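Local coordinates for CMP/dCMP-type deaminase domain-containing protein (Aspergillus oryzae RIB40, PDB 7DRY) that probably deaminates a pyrimidine intermediate of riboflavin biosynthesis, using a zinc ion held in a cytidine deaminase (CDA) fold, at residues A[3-8]-A[156-161]; A[8-13]-A[161-166]; A[166-171]-A[183-188]. One frame throughout, in Å; residues are numbered along the deposited sequence.

Overall arrangement
Contact 1 sets helix 5-16 of this CDA-fold deaminase beside edge strand 156-159; contacts 2 and 3 are helix-to-helix packing. Contacts 1 and 2 share helix 5-16, and their other halves follow each other, from strand 156-159 into helix 164-171. Their centres lie about 9 Å apart, and Leu9 packs on Val160 between them. Contact 3 joins helix 164-171 to helix 178-187, with its centre about 11 Å from that of contact 2 and about 17 Å from that of contact 1. Contacts 1 and 2 alternate along the chain; contact 3 follows both. Together they join helix 5-16, near the start of the modelled chain, through helix 164-171 to helix 178-187 at its end.

Contact 1 (A[3-8]-A[156-161]); sequences SPHAKY and DWQVVN
His5 and Val160 carry this contact, and it is apolar packing in the main. Both branches of Val160 reach the start of the helix. CG2 of Val160 lies 3.8 Å from CB of His5, and CG1 comes to 4.1 Å from the same CB. CG1 also lies 4.2 Å from the backbone N of Ala6. The valine thus straddles the His5 CB and leans on the first turn of the helix. Its CG1 is anti to its own backbone N (chi1 -179°), which leaves CG2 anti to the carbonyl carbon, and both methyls face the helix.

The second kind of meeting is looser. CD2 of the His5 imidazole lies 4.3 Å from NE2 of Gln158, which approaches the ring obliquely. The bonded polar atoms have partners outside the contact: His5 ND1 is hydrogen-bonded to Tyr96 OH, and Gln158 OE1 to Lys129 NZ. On one face of the imidazole, CD of Pro4 sits 4.2 Å above the plane, over the ring centre. Tyr131 also stacks with His5. These neighbours probably limit how far the ring can turn.

Within the helix, Tyr8 N donates to Pro4 O at 3.1 Å and closes the first turn. The contact is small, burying 135 Å², and lies near the surface, away from the zinc site. It joins the start of helix 5-16 to Val160, just past edge strand 156-159, and to Gln158 within it. That strand runs parallel to strand 127-132 and bonds to it through Gln158 with Ile130. Tyr131 of strand 127-132 touches both Gln158 and Val160.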
loop_
_atom_site.group_PDB
_atom_site.type_symbol
_atom_site.label_atom_id
_atom_site.label_comp_id
_atom_site.label_asym_id
_atom_site.label_seq_id
_atom_site.Cartn_x
_atom_site.Cartn_y
_atom_site.Cartn_z
ATOM N N SER A 3 8.696 8.505 -13.604
ATOM C CA SER A 3 9.525 7.537 -14.322
ATOM C C SER A 3 10.001 6.308 -13.519
ATOM O O SER A 3 10.099 5.227 -14.090
ATOM C CB SER A 3 10.699 8.218 -15.053
ATOM O OG SER A 3 11.909 8.149 -14.316
ATOM N N PRO A 4 10.290 6.441 -12.217
ATOM C CA PRO A 4 10.646 5.252 -11.434
ATOM C C PRO A 4 9.451 4.466 -10.924
ATOM O O PRO A 4 9.643 3.436 -10.265
ATOM C CB PRO A 4 11.411 5.853 -10.253
ATOM C CG PRO A 4 10.700 7.123 -10.007
ATOM C CD PRO A 4 10.432 7.661 -11.398
ATOM N N HIS A 5 8.231 4.934 -11.193
ATOM C CA HIS A 5 7.062 4.380 -10.517
ATOM C C HIS A 5 6.801 2.948 -10.937
ATOM O O HIS A 5 6.461 2.109 -10.094
ATOM C CB HIS A 5 5.838 5.255 -10.772
ATOM C CG HIS A 5 6.077 6.695 -10.471
ATOM N ND1 HIS A 5 6.697 7.114 -9.315
ATOM C CD2 HIS A 5 5.794 7.817 -11.176
ATOM C CE1 HIS A 5 6.791 8.433 -9.322
ATOM N NE2 HIS A 5 6.244 8.884 -10.437
ATOM N N ALA A 6 6.951 2.649 -12.228
ATOM C CA ALA A 6 6.747 1.285 -12.694
ATOM C C ALA A 6 7.726 0.325 -12.031
ATOM O O ALA A 6 7.349 -0.788 -11.645
ATOM C CB ALA A 6 6.875 1.228 -14.217
ATOM N N LYS A 7 8.987 0.738 -11.881
ATOM C CA LYS A 7 9.967 -0.141 -11.248
ATOM C C LYS A 7 9.620 -0.396 -9.788
ATOM O O LYS A 7 9.702 -1.536 -9.316
ATOM C CB LYS A 7 11.381 0.427 -11.383
ATOM C CG LYS A 7 12.454 -0.522 -10.854
ATOM C CD LYS A 7 13.826 0.136 -10.782
ATOM C CE LYS A 7 14.885 -0.854 -10.305
ATOM N NZ LYS A 7 14.300 -2.156 -9.857
ATOM N N TYR A 8 9.222 0.650 -9.056
ATOM C CA TYR A 8 8.792 0.439 -7.677
ATOM C C TYR A 8 7.606 -0.512 -7.611
ATOM O O TYR A 8 7.541 -1.370 -6.720
ATOM C CB TYR A 8 8.423 1.770 -7.022
ATOM C CG TYR A 8 9.605 2.514 -6.446
ATOM C CD1 TYR A 8 10.324 1.995 -5.367
ATOM C CD2 TYR A 8 10.018 3.732 -6.979
ATOM C CE1 TYR A 8 11.397 2.666 -4.836
ATOM C CE2 TYR A 8 11.108 4.412 -6.454
ATOM C CZ TYR A 8 11.794 3.874 -5.377
ATOM O OH TYR A 8 12.873 4.540 -4.839
ATOM N N ASP A 156 -2.273 12.834 -1.604
ATOM C CA ASP A 156 -2.293 12.649 -3.048
ATOM C C ASP A 156 -2.278 11.167 -3.387
ATOM O O ASP A 156 -1.773 10.338 -2.629
ATOM C CB ASP A 156 -1.057 13.285 -3.688
ATOM C CG ASP A 156 -1.058 14.801 -3.619
ATOM O OD1 ASP A 156 -2.100 15.402 -3.289
ATOM O OD2 ASP A 156 0.004 15.389 -3.903
ATOM N N TRP A 157 -2.816 10.835 -4.556
ATOM C CA TRP A 157 -2.664 9.481 -5.066
ATOM C C TRP A 157 -2.598 9.515 -6.584
ATOM O O TRP A 157 -3.061 10.456 -7.231
ATOM C CB TRP A 157 -3.764 8.535 -4.561
ATOM C CG TRP A 157 -5.143 9.022 -4.831
ATOM C CD1 TRP A 157 -5.923 9.768 -3.997
ATOM C CD2 TRP A 157 -5.914 8.803 -6.019
ATOM N NE1 TRP A 157 -7.135 10.024 -4.588
ATOM C CE2 TRP A 157 -7.158 9.445 -5.831
ATOM C CE3 TRP A 157 -5.680 8.122 -7.217
ATOM C CZ2 TRP A 157 -8.162 9.432 -6.799
ATOM C CZ3 TRP A 157 -6.679 8.113 -8.183
ATOM C CH2 TRP A 157 -7.905 8.765 -7.966
ATOM N N GLN A 158 -2.015 8.453 -7.148
ATOM C CA GLN A 158 -1.796 8.379 -8.584
ATOM C C GLN A 158 -1.817 6.917 -9.004
ATOM O O GLN A 158 -1.143 6.083 -8.391
ATOM C CB GLN A 158 -0.437 8.985 -8.934
ATOM C CG GLN A 158 -0.119 9.009 -10.409
ATOM C CD GLN A 158 1.023 9.951 -10.718
ATOM O OE1 GLN A 158 1.136 11.025 -10.123
ATOM N NE2 GLN A 158 1.885 9.550 -11.641
ATOM N N VAL A 159 -2.590 6.613 -10.042
ATOM C CA VAL A 159 -2.569 5.284 -10.638
ATOM C C VAL A 159 -1.440 5.226 -11.657
ATOM O O VAL A 159 -1.286 6.132 -12.486
ATOM C CB VAL A 159 -3.917 4.958 -11.295
ATOM C CG1 VAL A 159 -3.927 3.515 -11.761
ATOM C CG2 VAL A 159 -5.056 5.210 -10.324
ATOM N N VAL A 160 -0.655 4.155 -11.600
ATOM C CA VAL A 160 0.433 3.907 -12.538
ATOM C C VAL A 160 -0.000 2.740 -13.407
ATOM O O VAL A 160 -0.134 1.610 -12.920
ATOM C CB VAL A 160 1.737 3.584 -11.804
ATOM C CG1 VAL A 160 2.869 3.343 -12.803
ATOM C CG2 VAL A 160 2.089 4.699 -10.820
ATOM N N ASN A 161 -0.229 3.010 -14.690
ATOM C CA ASN A 161 -0.781 2.014 -15.593
ATOM C C ASN A 161 0.316 1.095 -16.119
ATOM O O ASN A 161 1.510 1.403 -16.051
ATOM C CB ASN A 161 -1.460 2.700 -16.783
ATOM C CG ASN A 161 -2.622 3.589 -16.365
ATOM O OD1 ASN A 161 -3.407 3.235 -15.488
ATOM N ND2 ASN A 161 -2.732 4.752 -16.998
#

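Contact 2 (A[8-13]-A[161-166]); sequences YLRECL and NGLERE
Leu163 has CG anti to its carbonyl carbon (chi1 -62°), which sends its two methyls to the helix where Leu9 and Arg10 sit. Leu13 instead has CG anti to its backbone N (chi1 -165°), and this carries its methyls over to Glu166. CD1 of Leu163 lies 3.8 Å from CB of Leu9. CD1 and CD2 of Leu163 both come to 4.1 Å from CG of Arg10; the arginine meets Leu163 through the aliphatic root of its chain. The side chains of Arg10 and Leu163 cross at about a right angle. One helical turn on from Leu9, CD2 of Leu13 lies 3.9 Å from CB of Glu166. Here too the acidic residue offers its aliphatic part.

The loop before helix 164-171 is held by Gly162 N, which donates to Glu164 OE2 at 3.0 Å and 163°. The donor stands above the carboxylate plane. Leu163, at the N-cap position of helix 164-171, packs on helix 5-16.

The contact is partly buried and pairs helix 5-16 with the entry of helix 164-171. Leu9 also rests on Val160, just after edge strand 156-159. Cys12 reaches Ile31 of strand 29-36, and Glu164 touches Leu186 of helix 178-187.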
loop_
_atom_site.group_PDB
_atom_site.type_symbol
_atom_site.label_atom_id
_atom_site.label_comp_id
_atom_site.label_asym_id
_atom_site.label_seq_id
_atom_site.Cartn_x
_atom_site.Cartn_y
_atom_site.Cartn_z
ATOM N N TYR A 8 9.222 0.650 -9.056
ATOM C CA TYR A 8 8.792 0.439 -7.677
ATOM C C TYR A 8 7.606 -0.512 -7.611
ATOM O O TYR A 8 7.541 -1.370 -6.720
ATOM C CB TYR A 8 8.423 1.770 -7.022
ATOM C CG TYR A 8 9.605 2.514 -6.446
ATOM C CD1 TYR A 8 10.324 1.995 -5.367
ATOM C CD2 TYR A 8 10.018 3.732 -6.979
ATOM C CE1 TYR A 8 11.397 2.666 -4.836
ATOM C CE2 TYR A 8 11.108 4.412 -6.454
ATOM C CZ TYR A 8 11.794 3.874 -5.377
ATOM O OH TYR A 8 12.873 4.540 -4.839
ATOM N N LEU A 9 6.661 -0.391 -8.550
ATOM C CA LEU A 9 5.509 -1.285 -8.498
ATOM C C LEU A 9 5.898 -2.722 -8.810
ATOM O O LEU A 9 5.322 -3.649 -8.234
ATOM C CB LEU A 9 4.382 -0.784 -9.393
ATOM C CG LEU A 9 3.665 0.430 -8.800
ATOM C CD1 LEU A 9 2.622 0.912 -9.780
ATOM C CD2 LEU A 9 3.023 0.134 -7.434
ATOM N N ARG A 10 6.871 -2.930 -9.703
ATOM C CA ARG A 10 7.364 -4.283 -9.944
ATOM C C ARG A 10 8.017 -4.849 -8.691
ATOM O O ARG A 10 7.865 -6.038 -8.384
ATOM C CB ARG A 10 8.351 -4.290 -11.111
ATOM C CG ARG A 10 7.706 -4.049 -12.471
ATOM C CD ARG A 10 8.667 -4.364 -13.607
ATOM N NE ARG A 10 9.799 -3.440 -13.653
ATOM C CZ ARG A 10 9.812 -2.303 -14.341
ATOM N NH1 ARG A 10 8.748 -1.937 -15.045
ATOM N NH2 ARG A 10 10.888 -1.530 -14.322
ATOM N N GLU A 11 8.746 -4.006 -7.954
ATOM C CA GLU A 11 9.335 -4.442 -6.696
ATOM C C GLU A 11 8.249 -4.757 -5.675
ATOM O O GLU A 11 8.368 -5.719 -4.907
ATOM C CB GLU A 11 10.296 -3.364 -6.180
ATOM C CG GLU A 11 11.554 -3.218 -7.043
ATOM C CD GLU A 11 12.374 -1.981 -6.727
ATOM O OE1 GLU A 11 11.943 -1.161 -5.893
ATOM O OE2 GLU A 11 13.463 -1.829 -7.322
ATOM N N CYS A 12 7.168 -3.974 -5.677
ATOM C CA CYS A 12 6.037 -4.274 -4.812
ATOM C C CYS A 12 5.423 -5.615 -5.188
ATOM O O CYS A 12 4.996 -6.384 -4.316
ATOM C CB CYS A 12 4.989 -3.179 -4.992
ATOM S SG CYS A 12 5.357 -1.638 -4.107
ATOM N N LEU A 13 5.362 -5.911 -6.487
ATOM C CA LEU A 13 4.794 -7.187 -6.911
ATOM C C LEU A 13 5.661 -8.356 -6.451
ATOM O O LEU A 13 5.138 -9.400 -6.043
ATOM C CB LEU A 13 4.580 -7.198 -8.425
ATOM C CG LEU A 13 3.677 -8.293 -8.984
ATOM C CD1 LEU A 13 2.289 -8.234 -8.342
ATOM C CD2 LEU A 13 3.587 -8.136 -10.489
ATOM N N ASN A 161 -0.229 3.010 -14.690
ATOM C CA ASN A 161 -0.781 2.014 -15.593
ATOM C C ASN A 161 0.316 1.095 -16.119
ATOM O O ASN A 161 1.510 1.403 -16.051
ATOM C CB ASN A 161 -1.460 2.700 -16.783
ATOM C CG ASN A 161 -2.622 3.589 -16.365
ATOM O OD1 ASN A 161 -3.407 3.235 -15.488
ATOM N ND2 ASN A 161 -2.732 4.752 -16.998
ATOM N N GLY A 162 -0.110 -0.057 -16.639
ATOM C CA GLY A 162 0.766 -0.957 -17.368
ATOM C C GLY A 162 1.046 -2.287 -16.700
ATOM O O GLY A 162 1.600 -3.179 -17.355
ATOM N N LEU A 163 0.692 -2.458 -15.424
ATOM C CA LEU A 163 0.945 -3.704 -14.708
ATOM C C LEU A 163 -0.334 -4.351 -14.186
ATOM O O LEU A 163 -0.263 -5.235 -13.327
ATOM C CB LEU A 163 1.935 -3.487 -13.561
ATOM C CG LEU A 163 3.328 -3.012 -13.966
ATOM C CD1 LEU A 163 4.023 -2.312 -12.802
ATOM C CD2 LEU A 163 4.142 -4.196 -14.471
ATOM N N GLU A 164 -1.497 -3.963 -14.719
ATOM C CA GLU A 164 -2.758 -4.327 -14.077
ATOM C C GLU A 164 -2.960 -5.838 -14.043
ATOM O O GLU A 164 -3.309 -6.406 -12.999
ATOM C CB GLU A 164 -3.935 -3.655 -14.789
ATOM C CG GLU A 164 -3.920 -2.134 -14.778
ATOM C CD GLU A 164 -3.088 -1.543 -15.896
ATOM O OE1 GLU A 164 -2.506 -2.309 -16.691
ATOM O OE2 GLU A 164 -3.037 -0.301 -15.997
ATOM N N ARG A 165 -2.758 -6.509 -15.177
ATOM C CA ARG A 165 -3.045 -7.936 -15.225
ATOM C C ARG A 165 -2.150 -8.709 -14.266
ATOM O O ARG A 165 -2.631 -9.555 -13.506
ATOM C CB ARG A 165 -2.939 -8.481 -16.647
ATOM C CG ARG A 165 -3.206 -9.969 -16.675
ATOM C CD ARG A 165 -3.441 -10.539 -18.049
ATOM N NE ARG A 165 -3.637 -11.977 -17.914
ATOM C CZ ARG A 165 -3.556 -12.848 -18.907
ATOM N NH1 ARG A 165 -3.297 -12.433 -20.145
ATOM N NH2 ARG A 165 -3.739 -14.139 -18.657
ATOM N N GLU A 166 -0.844 -8.415 -14.272
ATOM C CA GLU A 166 0.080 -9.132 -13.398
ATOM C C GLU A 166 -0.219 -8.871 -11.930
ATOM O O GLU A 166 -0.129 -9.785 -11.102
ATOM C CB GLU A 166 1.521 -8.734 -13.714
ATOM C CG GLU A 166 2.004 -9.276 -15.041
ATOM C CD GLU A 166 3.298 -8.630 -15.479
ATOM O OE1 GLU A 166 4.372 -9.123 -15.074
ATOM O OE2 GLU A 166 3.230 -7.617 -16.210
#

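Contact 3 (A[166-171]-A[183-188]); sequences EILEVA and KAALDT
Ala185 and Leu186 meet a single side chain here, Leu168, and the contact is wholly apolar. It buries 113 Å². Along the second segment, Lys183 comes first. Its CB points away from helix 164-171, and its NZ lies 7.0 Å from OE2 of Glu169. The charges are opposite but do not touch. Any attraction between them would be a weak, longer-range one. Glu169 OE2 has a firmer partner in Arg165 NE, one turn back on its own helix.

Ala185 is the centre of the contact. Its CB points toward the other helix and faces both methyls of Leu168. CD1 of Leu168 is 3.5 Å away from this CB and CD2 is 3.9 Å away. The small alanine is consistent with the separation of 7.8 Å between the CA atoms of Leu168 and Ala185.

Leu186 adds a second surface. Its CD2 lies 3.7 Å from CD1 of Leu168, and the two leucines run past each other in opposite directions. With CG of Leu168 anti to its carbonyl carbon (chi1 -69°) and chi2 near 180° (166°), CD1 lies against both partners.

Thr188 closes the modelled chain. Its OG1 donates to Ala184 O at 2.9 Å, tilted 30° from the carbonyl plane. Its own N reaches the same oxygen from the opposite face.

The contact pairs helix 164-171 with helix 178-187. Val182 of the latter also touches Leu168, and Leu186 reaches back to Arg165. On helix 164-171, Val170 packs against Leu13 and Ala16 of helix 5-16.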
loop_
_atom_site.group_PDB
_atom_site.type_symbol
_atom_site.label_atom_id
_atom_site.label_comp_id
_atom_site.label_asym_id
_atom_site.label_seq_id
_atom_site.Cartn_x
_atom_site.Cartn_y
_atom_site.Cartn_z
ATOM N N GLU A 166 -0.844 -8.415 -14.272
ATOM C CA GLU A 166 0.080 -9.132 -13.398
ATOM C C GLU A 166 -0.219 -8.871 -11.930
ATOM O O GLU A 166 -0.129 -9.785 -11.102
ATOM C CB GLU A 166 1.521 -8.734 -13.714
ATOM C CG GLU A 166 2.004 -9.276 -15.041
ATOM C CD GLU A 166 3.298 -8.630 -15.479
ATOM O OE1 GLU A 166 4.372 -9.123 -15.074
ATOM O OE2 GLU A 166 3.230 -7.617 -16.210
ATOM N N ILE A 167 -0.561 -7.627 -11.589
ATOM C CA ILE A 167 -0.913 -7.308 -10.207
ATOM C C ILE A 167 -2.107 -8.138 -9.751
ATOM O O ILE A 167 -2.107 -8.696 -8.649
ATOM C CB ILE A 167 -1.165 -5.801 -10.064
ATOM C CG1 ILE A 167 0.169 -5.059 -10.102
ATOM C CG2 ILE A 167 -1.939 -5.490 -8.777
ATOM C CD1 ILE A 167 0.014 -3.547 -10.239
ATOM N N LEU A 168 -3.124 -8.260 -10.607
ATOM C CA LEU A 168 -4.322 -9.012 -10.241
ATOM C C LEU A 168 -4.050 -10.509 -10.201
ATOM O O LEU A 168 -4.519 -11.198 -9.287
ATOM C CB LEU A 168 -5.453 -8.698 -11.221
ATOM C CG LEU A 168 -5.995 -7.275 -11.108
ATOM C CD1 LEU A 168 -6.841 -6.924 -12.311
ATOM C CD2 LEU A 168 -6.796 -7.121 -9.819
ATOM N N GLU A 169 -3.296 -11.030 -11.177
ATOM C CA GLU A 169 -2.992 -12.463 -11.191
ATOM C C GLU A 169 -2.281 -12.884 -9.915
ATOM O O GLU A 169 -2.580 -13.941 -9.346
ATOM C CB GLU A 169 -2.130 -12.836 -12.399
ATOM C CG GLU A 169 -2.765 -12.587 -13.777
ATOM C CD GLU A 169 -3.760 -13.637 -14.203
ATOM O OE1 GLU A 169 -4.076 -14.543 -13.406
ATOM O OE2 GLU A 169 -4.221 -13.553 -15.357
ATOM N N VAL A 170 -1.318 -12.081 -9.463
ATOM C CA VAL A 170 -0.636 -12.378 -8.211
ATOM C C VAL A 170 -1.601 -12.235 -7.042
ATOM O O VAL A 170 -1.681 -13.107 -6.166
ATOM C CB VAL A 170 0.592 -11.467 -8.061
ATOM C CG1 VAL A 170 1.156 -11.543 -6.637
ATOM C CG2 VAL A 170 1.655 -11.826 -9.111
ATOM N N ALA A 171 -2.377 -11.152 -7.034
ATOM C CA ALA A 171 -3.225 -10.849 -5.885
ATOM C C ALA A 171 -4.190 -11.986 -5.570
ATOM O O ALA A 171 -4.382 -12.338 -4.399
ATOM C CB ALA A 171 -4.003 -9.562 -6.135
ATOM N N LYS A 183 -10.401 -11.354 -15.053
ATOM C CA LYS A 183 -11.178 -10.741 -16.129
ATOM C C LYS A 183 -12.140 -9.692 -15.597
ATOM O O LYS A 183 -12.207 -8.573 -16.121
ATOM C CB LYS A 183 -11.970 -11.792 -16.894
ATOM C CG LYS A 183 -11.139 -12.863 -17.501
ATOM C CD LYS A 183 -11.589 -13.120 -18.919
ATOM C CE LYS A 183 -10.420 -13.610 -19.731
ATOM N NZ LYS A 183 -9.928 -14.894 -19.163
ATOM N N ALA A 184 -12.929 -10.052 -14.584
ATOM C CA ALA A 184 -13.904 -9.110 -14.047
ATOM C C ALA A 184 -13.231 -7.812 -13.626
ATOM O O ALA A 184 -13.746 -6.718 -13.888
ATOM C CB ALA A 184 -14.652 -9.741 -12.872
ATOM N N ALA A 185 -12.059 -7.913 -13.000
ATOM C CA ALA A 185 -11.363 -6.711 -12.562
ATOM C C ALA A 185 -10.806 -5.925 -13.746
ATOM O O ALA A 185 -10.935 -4.695 -13.791
ATOM C CB ALA A 185 -10.273 -7.067 -11.552
ATOM N N LEU A 186 -10.212 -6.614 -14.727
ATOM C CA LEU A 186 -9.660 -5.912 -15.885
ATOM C C LEU A 186 -10.754 -5.267 -16.721
ATOM O O LEU A 186 -10.527 -4.221 -17.339
ATOM C CB LEU A 186 -8.825 -6.863 -16.742
ATOM C CG LEU A 186 -7.492 -7.303 -16.135
ATOM C CD1 LEU A 186 -6.831 -8.361 -17.001
ATOM C CD2 LEU A 186 -6.573 -6.101 -15.949
ATOM N N ASP A 187 -11.941 -5.876 -16.758
ATOM C CA ASP A 187 -13.064 -5.254 -17.448
ATOM C C ASP A 187 -13.566 -4.024 -16.703
ATOM O O ASP A 187 -14.000 -3.055 -17.333
ATOM C CB ASP A 187 -14.192 -6.268 -17.628
ATOM C CG ASP A 187 -15.353 -5.706 -18.413
ATOM O OD1 ASP A 187 -15.175 -5.437 -19.618
ATOM O OD2 ASP A 187 -16.443 -5.536 -17.830
ATOM N N THR A 188 -13.514 -4.043 -15.374
ATOM C CA THR A 188 -13.954 -2.911 -14.567
ATOM C C THR A 188 -13.075 -1.686 -14.813
ATOM O O THR A 188 -11.871 -1.814 -15.047
ATOM C CB THR A 188 -13.927 -3.247 -13.065
ATOM O OG1 THR A 188 -14.865 -4.295 -12.787
ATOM C CG2 THR A 188 -14.284 -2.021 -12.248
#